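Local coordinates for capsid protein (Infectious hypodermal and hematopoietic necrosis virus, PDB 3N7X) that assembles in sixty copies into the icosahedral shell of a shrimp densovirus, with a beta-barrel core, and binds calcium, at residues 48-53 with 81-86; 149-154 with 209-214; 171-174 with 178-181; 218-223 with 292-297. One frame throughout, in Å; residues are numbered along the deposited sequence.

In the fold
All four contacts belong to the jelly-roll barrel and its connections. Interactions 1 and 4 are buried and share a framework, since strands 45-59 and 281-296 are antiparallel neighbours: Phe50 CE2 and Leu293 CD2 lie 3.9 Å apart. Interaction 1 adds a short helix by apolar packing; interaction 4, about 17 Å away between centres, brings charged groups to a tryptophan. Both border other subunits, but Trp220 and Arg296 of interaction 4 themselves bond to one. Interactions 2 and 3 are partly buried and both reach the seven-stranded sheet. Interaction 2 spans two sheets through isoleucine and tyrosine. Interaction 3, nested in the loop that interaction 2 closes, folds a glutamine onto a tryptophan close to the calcium site.

Interaction 1 (48-53 with 81-86); sequences ITFQTR and LYLYGL
Leu83 meets the ring of Phe50 with a single methyl. CD1 stands 3.9 Å from the ring centroid and only 4° off the ring normal, which makes this a CH-pi contact over the middle of the face. The methyl is accordingly almost equidistant from the ring carbons, as the 4.0 Å from Leu83 CD1 to Phe50 CE2 illustrates. A polar neighbour comes in obliquely: the carbonyl oxygen Tyr82 O is 3.7 Å from Phe50 CD1, a contact but no hydrogen bond. A water 2.9 Å from Tyr82 O could donate to it; its 3.4 Å approach to Gln51 O is at best weak, since acceptors in reach outnumber its protons. No direct hydrogen bond joins the segments. Phe50 projects from strand 45-59, which pairs antiparallel with strand 281-296 in the jelly-roll barrel of the parvovirus capsid, and the contact packs the short helix 80-83 against that strand. The Phe50 side chain leaves the strand with CG anti to the carbonyl carbon (chi1 -69°), and this turns the ring toward the helix end. Farther out, Tyr99 of helix 97-109 touches both Phe50 and Leu83. The Tyr82 ring leads away from Phe50, its hydroxyl bonded to Leu76 O, and it touches Leu291 of strand 281-296. Behind the strand, Gln51 points its CB away from the helix, and its OE1 bonds to Asn41 N of a neighbouring subunit.

Interaction 2 (149-154 with 209-214); sequences LEIFKD and KAYTIH
The Tyr211 ring receives Lys153 at one edge, where NZ lies near the ring plane 4.2 Å from CD1. Ile151 approaches the phenol end obliquely, its CG2 methyl 4.3 Å from Tyr211 CZ. Ile151 and Tyr211 extend from opposite directions, and both branches of the isoleucine pack against the hydroxyl oxygen: CD1 is 3.3 Å from Tyr211 OH, and CG2 is 3.7 Å from the same oxygen. The first torsion of Ile151 (chi1 -58°) orients the branches, with CG2 anti to the backbone N and CG1 beside it. Ile151 CD1 also touches Lys209, at 4.2 Å from CG. The strands themselves are far apart, with axes 11.5 Å from each other at closest approach and their directions 22° from parallel. Such spacing is that of facing sheets: strand 149-153 lies in the seven-stranded sheet and strand 208-214 in the other large sheet of the jelly-roll, so these side chains fill the space between the two layers. Polar ends are served by the first sheet's own residues. Glu201, on the strand beside 149-153, makes a salt bridge to Lys209 NZ through OE1 and a hydrogen bond with Tyr211 OH through OE2, while Lys153 makes a cation-pi contact with Phe199. Direct contact between the segments is thus mostly van der Waals, and the Glu201 carboxylate provides a polar link between the sheets; the nearby lysine probably favours its ionised form.

Interaction 3 (171-174 with 178-181); sequences LAKW and PQLV
Helix 171-176 gives way within a few residues to strand 179-182, and the chain turns roughly through a right angle, leaving the CA atoms of Trp174 and Pro178 5.5 Å apart. The strand belongs to the seven-stranded sheet of the jelly-roll barrel, pairing with strands 70-74 and 161-164, so the contact is local packing of a helix against the strand that follows it. Gln179 is the residue that does most of the touching. Its CB stands over the six-membered ring of Trp174, 3.6 Å from the centroid and 10° off the normal, a CH-pi contact. CG continues across the same indole, 3.7 Å from Trp174 CD2, and the backbone atom Gln179 N comes to 3.4 Å from CZ3. The chain then bends (chi2 -59°), lifting the amide so that its plane stands 83° from the ring, and NE2 bonds to Asn177 O. Trp174 is fixed by a hydrogen bond from NE1 to Leu320 O and meets Trp78 edge-to-face. A calcium site lies close by: Gln176, a ligand in a structure of this protein, has its side chain about 4 Å from that of Lys173, and the side chain of Pro178 is about 7 Å from a bound calcium ion. Lys173 itself, folded by bends at its second and third torsions, crosses the glutamine at about a right angle and puts its CE 3.5 Å from Gln179 OE1.

Interaction 4 (218-223 with 292-297); sequences RNWYGG and HLEVRL
The backbones of Trp220 and Arg296 stay well apart, their CA atoms 8.0 Å from each other, and side chains alone close the gap from the 218-223 side. Strand 281-296 is one of the long strands of the jelly-roll barrel, paired with strands 45-59 and 111-131, whereas residues 220-221 form a weakly bonded strand that runs parallel to 312-313; the contact therefore lays a connecting segment against the barrel. Arg296 crosses the indole at about a right angle. With CG anti to the backbone N (chi1 -171°) and a bend at chi2, its CD comes over the face, 4.2 Å from the centroid of the six-membered ring and offset toward the rim. The guanidinium follows as an off-centre cation-pi partner, CZ lying 4.9 Å from the centroid of the five-membered ring, with the two planes 49° apart. Trp220 NE1 and Arg296 NH1 are both donors and do not bond to each other. Asn329 of a neighbouring subunit serves both residues instead: its terminal carboxylate makes a salt bridge with Arg296 NH2, and its side-chain oxygen bonds weakly to Trp220 NE1. The C-terminal residue of a neighbouring subunit thus docks beside this contact. Glu294, whose carboxylate oxygens bond to Ser45 and His114, approaches Trp220 obliquely, CD 3.6 Å from CH2. Its carbonyl oxygen, Glu294 O, lies in the indole plane at the ring edge, 3.7 Å from Trp220 CZ3.

Interaction 1 (48-53 with 81-86)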
loop_
_atom_site.group_PDB
_atom_site.type_symbol
_atom_site.label_atom_id
_atom_site.label_comp_id
_atom_site.label_asym_id
_atom_site.label_seq_id
_atom_site.Cartn_x
_atom_site.Cartn_y
_atom_site.Cartn_z
ATOM N N ILE A 48 23.552 0.886 -86.097
ATOM C CA ILE A 48 24.626 0.063 -86.629
ATOM C C ILE A 48 25.938 0.480 -85.991
ATOM O O ILE A 48 26.280 1.664 -85.978
ATOM C CB ILE A 48 24.795 0.221 -88.167
ATOM C CG1 ILE A 48 23.516 -0.175 -88.900
ATOM C CG2 ILE A 48 25.930 -0.660 -88.655
ATOM C CD1 ILE A 48 22.466 0.901 -88.930
ATOM N N THR A 49 26.670 -0.494 -85.462
ATOM C CA THR A 49 27.960 -0.218 -84.850
ATOM C C THR A 49 29.080 -0.662 -85.785
ATOM O O THR A 49 29.008 -1.728 -86.395
ATOM C CB THR A 49 28.118 -0.953 -83.510
ATOM O OG1 THR A 49 27.192 -0.411 -82.562
ATOM C CG2 THR A 49 29.540 -0.788 -82.973
ATOM N N PHE A 50 30.106 0.173 -85.901
ATOM C CA PHE A 50 31.254 -0.131 -86.742
ATOM C C PHE A 50 32.443 -0.365 -85.831
ATOM O O PHE A 50 32.655 0.391 -84.878
ATOM C CB PHE A 50 31.541 1.041 -87.678
ATOM C CG PHE A 50 30.493 1.239 -88.730
ATOM C CD1 PHE A 50 30.650 0.685 -89.999
ATOM C CD2 PHE A 50 29.322 1.938 -88.441
ATOM C CE1 PHE A 50 29.656 0.822 -90.969
ATOM C CE2 PHE A 50 28.321 2.082 -89.402
ATOM C CZ PHE A 50 28.490 1.519 -90.670
ATOM N N GLN A 51 33.213 -1.413 -86.115
ATOM C CA GLN A 51 34.381 -1.744 -85.304
ATOM C C GLN A 51 35.498 -2.269 -86.185
ATOM O O GLN A 51 35.237 -2.989 -87.148
ATOM C CB GLN A 51 34.024 -2.817 -84.273
ATOM C CG GLN A 51 32.865 -2.455 -83.370
ATOM C CD GLN A 51 32.314 -3.647 -82.611
ATOM O OE1 GLN A 51 32.020 -4.690 -83.197
ATOM N NE2 GLN A 51 32.156 -3.495 -81.299
ATOM N N THR A 52 36.737 -1.911 -85.857
ATOM C CA THR A 52 37.890 -2.383 -86.613
ATOM C C THR A 52 39.179 -2.191 -85.811
ATOM O O THR A 52 39.181 -1.509 -84.788
ATOM C CB THR A 52 38.021 -1.648 -87.970
ATOM O OG1 THR A 52 38.968 -2.340 -88.797
ATOM C CG2 THR A 52 38.494 -0.206 -87.765
ATOM N N ARG A 53 40.268 -2.801 -86.276
ATOM C CA ARG A 53 41.558 -2.686 -85.601
ATOM C C ARG A 53 42.640 -2.397 -86.639
ATOM O O ARG A 53 42.584 -2.913 -87.752
ATOM C CB ARG A 53 41.891 -3.980 -84.858
ATOM C CG ARG A 53 40.726 -4.617 -84.109
ATOM C CD ARG A 53 41.231 -5.788 -83.278
ATOM N NE ARG A 53 40.169 -6.664 -82.798
ATOM C CZ ARG A 53 39.631 -7.651 -83.511
ATOM N NH1 ARG A 53 40.052 -7.890 -84.744
ATOM N NH2 ARG A 53 38.683 -8.414 -82.979
ATOM N N LEU A 81 36.974 7.176 -91.812
ATOM C CA LEU A 81 37.882 6.244 -91.158
ATOM C C LEU A 81 37.168 5.063 -90.527
ATOM O O LEU A 81 37.791 4.045 -90.241
ATOM C CB LEU A 81 38.707 6.961 -90.088
ATOM C CG LEU A 81 39.663 8.062 -90.558
ATOM C CD1 LEU A 81 40.408 8.615 -89.358
ATOM C CD2 LEU A 81 40.650 7.511 -91.582
ATOM N N TYR A 82 35.861 5.187 -90.319
ATOM C CA TYR A 82 35.095 4.114 -89.691
ATOM C C TYR A 82 34.233 3.315 -90.662
ATOM O O TYR A 82 34.048 2.114 -90.483
ATOM C CB TYR A 82 34.192 4.688 -88.599
ATOM C CG TYR A 82 34.899 5.563 -87.586
ATOM C CD1 TYR A 82 35.388 5.033 -86.386
ATOM C CD2 TYR A 82 35.063 6.930 -87.820
ATOM C CE1 TYR A 82 36.019 5.850 -85.443
ATOM C CE2 TYR A 82 35.690 7.750 -86.890
ATOM C CZ TYR A 82 36.162 7.207 -85.707
ATOM O OH TYR A 82 36.763 8.036 -84.790
ATOM N N LEU A 83 33.697 3.980 -91.682
ATOM C CA LEU A 83 32.834 3.315 -92.657
ATOM C C LEU A 83 33.593 2.604 -93.774
ATOM O O LEU A 83 33.008 1.841 -94.546
ATOM C CB LEU A 83 31.846 4.325 -93.251
ATOM C CG LEU A 83 30.568 4.582 -92.445
ATOM C CD1 LEU A 83 30.893 4.753 -90.976
ATOM C CD2 LEU A 83 29.865 5.810 -92.988
ATOM N N TYR A 84 34.895 2.860 -93.858
ATOM C CA TYR A 84 35.738 2.229 -94.869
ATOM C C TYR A 84 36.807 1.386 -94.202
ATOM O O TYR A 84 37.091 1.548 -93.014
ATOM C CB TYR A 84 36.423 3.283 -95.738
ATOM C CG TYR A 84 35.518 3.931 -96.749
ATOM C CD1 TYR A 84 35.388 3.403 -98.034
ATOM C CD2 TYR A 84 34.780 5.069 -96.422
ATOM C CE1 TYR A 84 34.544 3.996 -98.973
ATOM C CE2 TYR A 84 33.933 5.670 -97.350
ATOM C CZ TYR A 84 33.819 5.132 -98.624
ATOM O OH TYR A 84 32.993 5.731 -99.549
ATOM N N GLY A 85 37.396 0.491 -94.984
ATOM C CA GLY A 85 38.462 -0.364 -94.499
ATOM C C GLY A 85 39.439 -0.576 -95.640
ATOM O O GLY A 85 39.427 0.180 -96.614
ATOM N N LEU A 86 40.279 -1.601 -95.538
ATOM C CA LEU A 86 41.245 -1.883 -96.590
ATOM C C LEU A 86 40.921 -3.165 -97.339
ATOM O O LEU A 86 40.562 -4.172 -96.732
ATOM C CB LEU A 86 42.653 -1.991 -96.008
ATOM C CG LEU A 86 43.202 -0.713 -95.381
ATOM C CD1 LEU A 86 44.627 -0.950 -94.913
ATOM C CD2 LEU A 86 43.151 0.420 -96.398
HETATM O O HOH W 1 34.957 -0.347 -89.271
#

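Interaction 2 (149-154 with 209-214)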
loop_
_atom_site.group_PDB
_atom_site.type_symbol
_atom_site.label_atom_id
_atom_site.label_comp_id
_atom_site.label_asym_id
_atom_site.label_seq_id
_atom_site.Cartn_x
_atom_site.Cartn_y
_atom_site.Cartn_z
ATOM N N LEU A 149 56.052 8.150 -77.123
ATOM C CA LEU A 149 55.372 8.948 -78.132
ATOM C C LEU A 149 54.790 10.206 -77.488
ATOM O O LEU A 149 54.353 10.169 -76.337
ATOM C CB LEU A 149 54.241 8.121 -78.744
ATOM C CG LEU A 149 53.392 8.720 -79.868
ATOM C CD1 LEU A 149 54.220 8.829 -81.141
ATOM C CD2 LEU A 149 52.175 7.836 -80.112
ATOM N N GLU A 150 54.795 11.315 -78.226
ATOM C CA GLU A 150 54.236 12.568 -77.722
ATOM C C GLU A 150 52.907 12.822 -78.431
ATOM O O GLU A 150 52.806 12.658 -79.647
ATOM C CB GLU A 150 55.191 13.739 -77.981
ATOM C CG GLU A 150 56.585 13.545 -77.400
ATOM C CD GLU A 150 57.495 14.758 -77.590
ATOM O OE1 GLU A 150 57.383 15.444 -78.631
ATOM O OE2 GLU A 150 58.339 15.010 -76.701
ATOM N N ILE A 151 51.888 13.205 -77.666
ATOM C CA ILE A 151 50.562 13.475 -78.214
ATOM C C ILE A 151 50.147 14.897 -77.853
ATOM O O ILE A 151 50.173 15.282 -76.681
ATOM C CB ILE A 151 49.538 12.463 -77.660
ATOM C CG1 ILE A 151 49.989 11.046 -78.019
ATOM C CG2 ILE A 151 48.152 12.745 -78.224
ATOM C CD1 ILE A 151 49.178 9.957 -77.371
ATOM N N PHE A 152 49.758 15.668 -78.866
ATOM C CA PHE A 152 49.374 17.066 -78.682
ATOM C C PHE A 152 47.958 17.405 -79.154
ATOM O O PHE A 152 47.372 16.701 -79.977
ATOM C CB PHE A 152 50.335 17.971 -79.459
ATOM C CG PHE A 152 51.787 17.775 -79.122
ATOM C CD1 PHE A 152 52.359 18.418 -78.027
ATOM C CD2 PHE A 152 52.595 16.970 -79.920
ATOM C CE1 PHE A 152 53.717 18.266 -77.731
ATOM C CE2 PHE A 152 53.953 16.810 -79.635
ATOM C CZ PHE A 152 54.515 17.459 -78.540
ATOM N N LYS A 153 47.436 18.507 -78.621
ATOM C CA LYS A 153 46.128 19.053 -78.979
ATOM C C LYS A 153 46.326 20.564 -78.917
ATOM O O LYS A 153 46.971 21.074 -77.995
ATOM C CB LYS A 153 45.039 18.653 -77.979
ATOM C CG LYS A 153 44.607 17.193 -78.014
ATOM C CD LYS A 153 43.529 16.947 -76.956
ATOM C CE LYS A 153 43.114 15.485 -76.866
ATOM N NZ LYS A 153 41.991 15.279 -75.903
ATOM N N ASP A 154 45.793 21.277 -79.902
ATOM C CA ASP A 154 45.929 22.726 -79.945
ATOM C C ASP A 154 44.812 23.368 -79.132
ATOM O O ASP A 154 43.826 23.851 -79.682
ATOM C CB ASP A 154 45.887 23.202 -81.403
ATOM C CG ASP A 154 45.888 24.717 -81.532
ATOM O OD1 ASP A 154 46.378 25.405 -80.606
ATOM O OD2 ASP A 154 45.408 25.219 -82.575
ATOM N N LYS A 209 45.563 4.709 -74.690
ATOM C CA LYS A 209 45.172 6.092 -74.929
ATOM C C LYS A 209 43.870 6.104 -75.696
ATOM O O LYS A 209 43.813 5.709 -76.864
ATOM C CB LYS A 209 46.259 6.824 -75.715
ATOM C CG LYS A 209 47.590 6.913 -74.980
ATOM C CD LYS A 209 47.448 7.675 -73.668
ATOM C CE LYS A 209 48.801 7.848 -72.988
ATOM N NZ LYS A 209 48.714 8.630 -71.720
ATOM N N ALA A 210 42.817 6.556 -75.030
ATOM C CA ALA A 210 41.501 6.592 -75.641
ATOM C C ALA A 210 41.024 8.004 -75.926
ATOM O O ALA A 210 41.123 8.891 -75.079
ATOM C CB ALA A 210 40.505 5.879 -74.748
ATOM N N TYR A 211 40.506 8.198 -77.133
ATOM C CA TYR A 211 39.992 9.491 -77.549
ATOM C C TYR A 211 38.659 9.223 -78.208
ATOM O O TYR A 211 38.540 8.326 -79.045
ATOM C CB TYR A 211 40.959 10.147 -78.533
ATOM C CG TYR A 211 42.348 10.296 -77.956
ATOM C CD1 TYR A 211 42.636 11.298 -77.023
ATOM C CD2 TYR A 211 43.357 9.386 -78.279
ATOM C CE1 TYR A 211 43.896 11.382 -76.422
ATOM C CE2 TYR A 211 44.617 9.462 -77.684
ATOM C CZ TYR A 211 44.879 10.459 -76.757
ATOM O OH TYR A 211 46.117 10.514 -76.157
ATOM N N THR A 212 37.646 9.983 -77.812
ATOM C CA THR A 212 36.323 9.792 -78.381
ATOM C C THR A 212 35.701 11.117 -78.776
ATOM O O THR A 212 36.191 12.188 -78.423
ATOM C CB THR A 212 35.372 9.099 -77.382
ATOM O OG1 THR A 212 35.098 9.992 -76.302
ATOM C CG2 THR A 212 35.997 7.833 -76.827
ATOM N N ILE A 213 34.611 11.031 -79.522
ATOM C CA ILE A 213 33.896 12.210 -79.952
ATOM C C ILE A 213 32.416 11.869 -79.949
ATOM O O ILE A 213 32.024 10.765 -80.325
ATOM C CB ILE A 213 34.334 12.639 -81.366
ATOM C CG1 ILE A 213 33.499 13.833 -81.830
ATOM C CG2 ILE A 213 34.191 11.473 -82.335
ATOM C CD1 ILE A 213 34.006 14.466 -83.109
ATOM N N HIS A 214 31.599 12.802 -79.481
ATOM C CA HIS A 214 30.159 12.598 -79.461
ATOM C C HIS A 214 29.582 13.567 -80.483
ATOM O O HIS A 214 29.824 14.773 -80.410
ATOM C CB HIS A 214 29.573 12.897 -78.079
ATOM C CG HIS A 214 30.053 11.975 -76.999
ATOM N ND1 HIS A 214 31.300 12.089 -76.416
ATOM C CD2 HIS A 214 29.449 10.926 -76.390
ATOM C CE1 HIS A 214 31.440 11.153 -75.494
ATOM N NE2 HIS A 214 30.332 10.433 -75.459
#

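Interaction 3 (171-174 with 178-181)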
loop_
_atom_site.group_PDB
_atom_site.type_symbol
_atom_site.label_atom_id
_atom_site.label_comp_id
_atom_site.label_asym_id
_atom_site.label_seq_id
_atom_site.Cartn_x
_atom_site.Cartn_y
_atom_site.Cartn_z
ATOM N N LEU A 171 42.532 8.574 -99.275
ATOM C CA LEU A 171 41.809 8.018 -98.146
ATOM C C LEU A 171 42.503 6.738 -97.677
ATOM O O LEU A 171 42.599 6.475 -96.474
ATOM C CB LEU A 171 40.362 7.704 -98.526
ATOM C CG LEU A 171 39.573 6.944 -97.451
ATOM C CD1 LEU A 171 39.595 7.733 -96.158
ATOM C CD2 LEU A 171 38.138 6.702 -97.911
ATOM N N ALA A 172 42.990 5.941 -98.623
ATOM C CA ALA A 172 43.676 4.703 -98.271
ATOM C C ALA A 172 44.855 4.979 -97.331
ATOM O O ALA A 172 45.051 4.266 -96.347
ATOM C CB ALA A 172 44.166 3.991 -99.529
ATOM N N LYS A 173 45.636 6.012 -97.634
ATOM C CA LYS A 173 46.783 6.365 -96.801
ATOM C C LYS A 173 46.342 6.660 -95.366
ATOM O O LYS A 173 46.916 6.137 -94.410
ATOM C CB LYS A 173 47.502 7.587 -97.379
ATOM C CG LYS A 173 48.229 7.320 -98.689
ATOM C CD LYS A 173 49.592 6.678 -98.460
ATOM C CE LYS A 173 50.561 7.669 -97.806
ATOM N NZ LYS A 173 51.927 7.100 -97.566
ATOM N N TRP A 174 45.319 7.501 -95.222
ATOM C CA TRP A 174 44.813 7.847 -93.901
ATOM C C TRP A 174 44.351 6.611 -93.134
ATOM O O TRP A 174 44.539 6.517 -91.922
ATOM C CB TRP A 174 43.655 8.835 -94.007
ATOM C CG TRP A 174 44.073 10.243 -94.295
ATOM C CD1 TRP A 174 43.914 10.923 -95.468
ATOM C CD2 TRP A 174 44.656 11.169 -93.372
ATOM N NE1 TRP A 174 44.351 12.215 -95.331
ATOM C CE2 TRP A 174 44.813 12.395 -94.054
ATOM C CE3 TRP A 174 45.056 11.084 -92.033
ATOM C CZ2 TRP A 174 45.351 13.531 -93.442
ATOM C CZ3 TRP A 174 45.593 12.217 -91.420
ATOM C CH2 TRP A 174 45.733 13.424 -92.129
ATOM N N PRO A 178 48.099 7.511 -89.595
ATOM C CA PRO A 178 47.866 8.948 -89.443
ATOM C C PRO A 178 48.913 9.594 -90.353
ATOM O O PRO A 178 50.041 9.110 -90.435
ATOM C CB PRO A 178 48.160 9.183 -87.966
ATOM C CG PRO A 178 47.666 7.906 -87.341
ATOM C CD PRO A 178 48.196 6.848 -88.280
ATOM N N GLN A 179 48.546 10.669 -91.039
ATOM C CA GLN A 179 49.471 11.326 -91.958
ATOM C C GLN A 179 50.101 12.597 -91.398
ATOM O O GLN A 179 49.555 13.230 -90.491
ATOM C CB GLN A 179 48.745 11.634 -93.269
ATOM C CG GLN A 179 48.206 10.393 -93.959
ATOM C CD GLN A 179 49.308 9.396 -94.282
ATOM O OE1 GLN A 179 50.287 9.737 -94.945
ATOM N NE2 GLN A 179 49.151 8.160 -93.817
ATOM N N LEU A 180 51.257 12.968 -91.942
ATOM C CA LEU A 180 51.951 14.164 -91.485
ATOM C C LEU A 180 51.278 15.457 -91.923
ATOM O O LEU A 180 50.824 15.593 -93.060
ATOM C CB LEU A 180 53.400 14.163 -91.972
ATOM C CG LEU A 180 54.367 13.201 -91.277
ATOM C CD1 LEU A 180 55.748 13.356 -91.899
ATOM C CD2 LEU A 180 54.420 13.495 -89.777
ATOM N N VAL A 181 51.221 16.405 -90.998
ATOM C CA VAL A 181 50.625 17.709 -91.245
ATOM C C VAL A 181 51.662 18.757 -90.862
ATOM O O VAL A 181 52.310 18.649 -89.820
ATOM C CB VAL A 181 49.352 17.909 -90.391
ATOM C CG1 VAL A 181 48.883 19.348 -90.477
ATOM C CG2 VAL A 181 48.251 16.980 -90.875
#

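Interaction 4 (218-223 with 292-297)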
loop_
_atom_site.group_PDB
_atom_site.type_symbol
_atom_site.label_atom_id
_atom_site.label_comp_id
_atom_site.label_asym_id
_atom_site.label_seq_id
_atom_site.Cartn_x
_atom_site.Cartn_y
_atom_site.Cartn_z
ATOM N N ARG A 218 20.834 16.650 -82.675
ATOM C CA ARG A 218 19.583 17.375 -82.874
ATOM C C ARG A 218 19.013 17.212 -84.288
ATOM O O ARG A 218 17.803 17.341 -84.484
ATOM C CB ARG A 218 19.764 18.867 -82.560
ATOM C CG ARG A 218 20.323 19.716 -83.696
ATOM C CD ARG A 218 20.728 21.074 -83.159
ATOM N NE ARG A 218 21.820 20.930 -82.201
ATOM C CZ ARG A 218 22.028 21.729 -81.159
ATOM N NH1 ARG A 218 21.215 22.749 -80.919
ATOM N NH2 ARG A 218 23.056 21.504 -80.353
ATOM N N ASN A 219 19.873 16.926 -85.263
ATOM C CA ASN A 219 19.425 16.764 -86.645
ATOM C C ASN A 219 19.718 15.395 -87.237
ATOM O O ASN A 219 20.444 14.586 -86.660
ATOM C CB ASN A 219 20.104 17.785 -87.564
ATOM C CG ASN A 219 19.898 19.207 -87.115
ATOM O OD1 ASN A 219 18.778 19.622 -86.818
ATOM N ND2 ASN A 219 20.980 19.973 -87.081
ATOM N N TRP A 220 19.127 15.158 -88.405
ATOM C CA TRP A 220 19.361 13.950 -89.182
ATOM C C TRP A 220 20.167 14.506 -90.359
ATOM O O TRP A 220 19.920 15.630 -90.807
ATOM C CB TRP A 220 18.054 13.342 -89.702
ATOM C CG TRP A 220 17.252 12.606 -88.669
ATOM C CD1 TRP A 220 16.070 13.003 -88.110
ATOM C CD2 TRP A 220 17.576 11.344 -88.067
ATOM N NE1 TRP A 220 15.638 12.069 -87.197
ATOM C CE2 TRP A 220 16.542 11.041 -87.149
ATOM C CE3 TRP A 220 18.640 10.440 -88.215
ATOM C CZ2 TRP A 220 16.538 9.871 -86.379
ATOM C CZ3 TRP A 220 18.639 9.273 -87.449
ATOM C CH2 TRP A 220 17.591 9.001 -86.540
ATOM N N TYR A 221 21.132 13.740 -90.850
ATOM C CA TYR A 221 21.960 14.190 -91.962
ATOM C C TYR A 221 21.813 13.252 -93.145
ATOM O O TYR A 221 21.606 12.050 -92.970
ATOM C CB TYR A 221 23.420 14.274 -91.505
ATOM C CG TYR A 221 23.610 15.308 -90.416
ATOM C CD1 TYR A 221 23.944 16.626 -90.731
ATOM C CD2 TYR A 221 23.342 15.001 -89.079
ATOM C CE1 TYR A 221 23.997 17.617 -89.745
ATOM C CE2 TYR A 221 23.390 15.984 -88.085
ATOM C CZ TYR A 221 23.715 17.292 -88.429
ATOM O OH TYR A 221 23.729 18.278 -87.470
ATOM N N GLY A 222 21.908 13.802 -94.351
ATOM C CA GLY A 222 21.772 12.980 -95.540
ATOM C C GLY A 222 23.040 12.842 -96.365
ATOM O O GLY A 222 24.070 13.432 -96.035
ATOM N N GLY A 223 22.960 12.050 -97.435
ATOM C CA GLY A 223 24.098 11.857 -98.316
ATOM C C GLY A 223 24.999 10.701 -97.940
ATOM O O GLY A 223 24.965 10.209 -96.813
ATOM N N HIS A 292 29.177 4.544 -83.539
ATOM C CA HIS A 292 27.777 4.175 -83.382
ATOM C C HIS A 292 26.945 5.045 -84.309
ATOM O O HIS A 292 26.842 6.260 -84.123
ATOM C CB HIS A 292 27.321 4.360 -81.930
ATOM C CG HIS A 292 28.037 3.472 -80.958
ATOM N ND1 HIS A 292 28.079 2.098 -81.095
ATOM C CD2 HIS A 292 28.752 3.760 -79.843
ATOM C CE1 HIS A 292 28.789 1.580 -80.107
ATOM N NE2 HIS A 292 29.209 2.566 -79.335
ATOM N N LEU A 293 26.358 4.405 -85.313
ATOM C CA LEU A 293 25.547 5.097 -86.296
ATOM C C LEU A 293 24.071 4.775 -86.124
ATOM O O LEU A 293 23.704 3.661 -85.748
ATOM C CB LEU A 293 25.987 4.684 -87.696
ATOM C CG LEU A 293 25.357 5.453 -88.856
ATOM C CD1 LEU A 293 25.978 6.836 -88.950
ATOM C CD2 LEU A 293 25.583 4.694 -90.149
ATOM N N GLU A 294 23.226 5.765 -86.381
ATOM C CA GLU A 294 21.790 5.562 -86.304
ATOM C C GLU A 294 21.255 5.996 -87.655
ATOM O O GLU A 294 21.533 7.100 -88.125
ATOM C CB GLU A 294 21.151 6.389 -85.184
ATOM C CG GLU A 294 19.627 6.263 -85.146
ATOM C CD GLU A 294 18.978 6.945 -83.943
ATOM O OE1 GLU A 294 19.604 7.844 -83.337
ATOM O OE2 GLU A 294 17.825 6.588 -83.609
ATOM N N VAL A 295 20.511 5.106 -88.294
ATOM C CA VAL A 295 19.960 5.394 -89.600
ATOM C C VAL A 295 18.448 5.368 -89.554
ATOM O O VAL A 295 17.823 4.494 -88.950
ATOM C CB VAL A 295 20.440 4.381 -90.651
ATOM C CG1 VAL A 295 19.856 4.730 -92.008
ATOM C CG2 VAL A 295 21.956 4.377 -90.709
ATOM N N ARG A 296 17.878 6.350 -90.224
ATOM C CA ARG A 296 16.450 6.538 -90.308
ATOM C C ARG A 296 15.843 5.555 -91.328
ATOM O O ARG A 296 16.428 5.303 -92.384
ATOM C CB ARG A 296 16.238 7.996 -90.703
ATOM C CG ARG A 296 14.853 8.492 -90.662
ATOM C CD ARG A 296 14.283 8.618 -89.271
ATOM N NE ARG A 296 12.889 8.971 -89.480
ATOM C CZ ARG A 296 12.459 10.209 -89.677
ATOM N NH1 ARG A 296 13.310 11.224 -89.651
ATOM N NH2 ARG A 296 11.191 10.421 -89.991
ATOM N N LEU A 297 14.685 4.980 -91.008
ATOM C CA LEU A 297 14.028 4.037 -91.920
ATOM C C LEU A 297 13.127 4.733 -92.934
ATOM O O LEU A 297 12.631 5.838 -92.693
ATOM C CB LEU A 297 13.171 3.042 -91.135
ATOM C CG LEU A 297 13.861 1.921 -90.361
ATOM C CD1 LEU A 297 12.842 1.184 -89.504
ATOM C CD2 LEU A 297 14.520 0.968 -91.338
#